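Local coordinates for protein alpha-1,3-glucanase (Streptomyces thermodiastaticus, PDB 7C7D) that probably hydrolyses internal alpha-1,3-glucosidic bonds of alpha-1,3-glucan, as a thermostable glycoside hydrolase of family GH87, at residues S383-D388 / A440-P445. Residues are numbered along the deposited sequence; the frame is centred on the assembly and turned at random.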
# COMPACT_ATOMS: atom_id res chain seq x y z
N SER A 383 -14.01 -3.31 10.36
CA SER A 383 -15.46 -3.51 10.41
C SER A 383 -16.06 -2.92 11.69
O SER A 383 -16.60 -3.60 12.55
CB SER A 383 -15.80 -4.98 10.24
OG SER A 383 -15.73 -5.33 8.87
N LEU A 384 -15.96 -1.59 11.77
CA LEU A 384 -16.70 -0.82 12.75
C LEU A 384 -18.09 -0.52 12.22
O LEU A 384 -18.29 -0.38 11.01
CB LEU A 384 -15.99 0.51 12.98
CG LEU A 384 -14.89 0.67 14.02
CD1 LEU A 384 -14.78 2.14 14.39
CD2 LEU A 384 -15.15 -0.18 15.25
N TYR A 385 -19.05 -0.39 13.14
CA TYR A 385 -20.43 0.01 12.85
C TYR A 385 -21.24 -1.09 12.18
O TYR A 385 -22.32 -1.46 12.66
CB TYR A 385 -20.51 1.30 12.02
CG TYR A 385 -19.51 2.38 12.40
CD1 TYR A 385 -19.54 2.97 13.65
CD2 TYR A 385 -18.55 2.81 11.50
CE1 TYR A 385 -18.64 3.96 14.00
CE2 TYR A 385 -17.64 3.79 11.83
CZ TYR A 385 -17.69 4.36 13.09
OH TYR A 385 -16.78 5.34 13.43
N ALA A 386 -20.75 -1.61 11.06
CA ALA A 386 -21.41 -2.68 10.32
C ALA A 386 -20.32 -3.47 9.62
O ALA A 386 -19.30 -2.89 9.22
CB ALA A 386 -22.38 -2.11 9.27
N PRO A 387 -20.48 -4.78 9.48
CA PRO A 387 -19.41 -5.58 8.88
C PRO A 387 -19.18 -5.24 7.41
O PRO A 387 -20.13 -5.11 6.63
CB PRO A 387 -19.90 -7.02 9.05
CG PRO A 387 -21.39 -6.89 9.17
CD PRO A 387 -21.63 -5.60 9.90
N ASP A 388 -17.92 -5.10 7.03
CA ASP A 388 -17.59 -5.20 5.62
C ASP A 388 -17.92 -6.63 5.21
O ASP A 388 -17.55 -7.59 5.90
CB ASP A 388 -16.11 -4.94 5.40
CG ASP A 388 -15.68 -3.51 5.72
OD1 ASP A 388 -16.53 -2.59 5.77
OD2 ASP A 388 -14.47 -3.32 5.90
N ALA A 440 -11.94 -0.14 18.60
CA ALA A 440 -13.07 0.65 19.09
C ALA A 440 -14.34 -0.18 18.93
O ALA A 440 -14.31 -1.30 18.42
CB ALA A 440 -13.18 1.98 18.35
N GLU A 441 -15.46 0.38 19.37
CA GLU A 441 -16.75 -0.28 19.26
C GLU A 441 -17.74 0.63 18.54
O GLU A 441 -17.58 1.86 18.57
CB GLU A 441 -17.30 -0.63 20.65
CG GLU A 441 -16.50 -1.69 21.40
CD GLU A 441 -16.76 -3.11 20.93
OE1 GLU A 441 -17.53 -3.31 19.96
OE2 GLU A 441 -16.19 -4.05 21.53
N PRO A 442 -18.77 0.07 17.89
CA PRO A 442 -19.10 -1.36 17.79
C PRO A 442 -18.32 -2.04 16.68
O PRO A 442 -18.36 -1.63 15.52
CB PRO A 442 -20.59 -1.35 17.46
CG PRO A 442 -20.78 -0.09 16.69
CD PRO A 442 -19.82 0.91 17.27
N PHE A 443 -17.60 -3.10 17.06
CA PHE A 443 -16.76 -3.86 16.15
C PHE A 443 -17.44 -5.18 15.80
O PHE A 443 -18.14 -5.77 16.63
CB PHE A 443 -15.42 -4.13 16.81
CG PHE A 443 -14.47 -4.95 15.99
CD1 PHE A 443 -13.89 -4.43 14.84
CD2 PHE A 443 -14.14 -6.24 16.37
CE1 PHE A 443 -13.01 -5.18 14.07
CE2 PHE A 443 -13.25 -7.00 15.62
CZ PHE A 443 -12.69 -6.47 14.47
N HIS A 444 -17.23 -5.63 14.57
CA HIS A 444 -17.81 -6.89 14.10
C HIS A 444 -16.70 -7.87 13.79
O HIS A 444 -16.03 -7.75 12.75
CB HIS A 444 -18.68 -6.63 12.88
CG HIS A 444 -19.87 -5.78 13.20
ND1 HIS A 444 -21.10 -6.33 13.51
CD2 HIS A 444 -20.00 -4.44 13.35
CE1 HIS A 444 -21.94 -5.35 13.80
NE2 HIS A 444 -21.30 -4.20 13.71
N PRO A 445 -16.47 -8.86 14.65
CA PRO A 445 -15.34 -9.79 14.44
C PRO A 445 -15.50 -10.63 13.18
O PRO A 445 -16.57 -10.70 12.57
CB PRO A 445 -15.37 -10.66 15.70
CG PRO A 445 -16.13 -9.88 16.71
CD PRO A 445 -17.14 -9.08 15.94
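The imidazole of H444 lies against the chain from Y385 to P387, and P387 CD sits over the centre of one ring face, 3.7 Å from the centroid and 10° off the normal. This is a CH-pi contact, well suited to a proline, whose CD hydrogens are slightly polarised by the adjoining amide nitrogen. With CG anti to the carbonyl carbon (chi1 -65°), H444 also brings NE2 within 3.1 Å of Y385 O; the bond is weak, bent to 138° at the hydrogen. Replacing the imidazole by the methyl of an alanine is likely to leave P387 CD without its ring face and Y385 O without this donor.

Beside the ring the backbones form a single beta bridge, L384 with F443. H444 N donates to S383 O (2.9 Å) and Y385 N to P442 O (2.8 Å), and that second oxygen also receives a CA-H...O contact from L384 CA. L384 has its CB bond leading away from 440-445, but its flexible, branched apolar chain turns back, setting CD2 3.5 Å from A440 O, at the edge of the F443 ring and near A440 CB. Farther out, Y385 CD1 meets P442 CD at 4.2 Å; P442 follows a cis peptide bond, and E441 OE1 accepts from F443 N just beyond it.

Both segments are loops that follow strands of one parallel sheet of the beta-helix, 379-382 and 432-435, with strand 407-410 between them. Two short backbone bonds thus fix the loops' alignment, while the bent imidazole bond and the proline-histidine CH-pi contact hold the H444 ring, without any salt bridge across the contact.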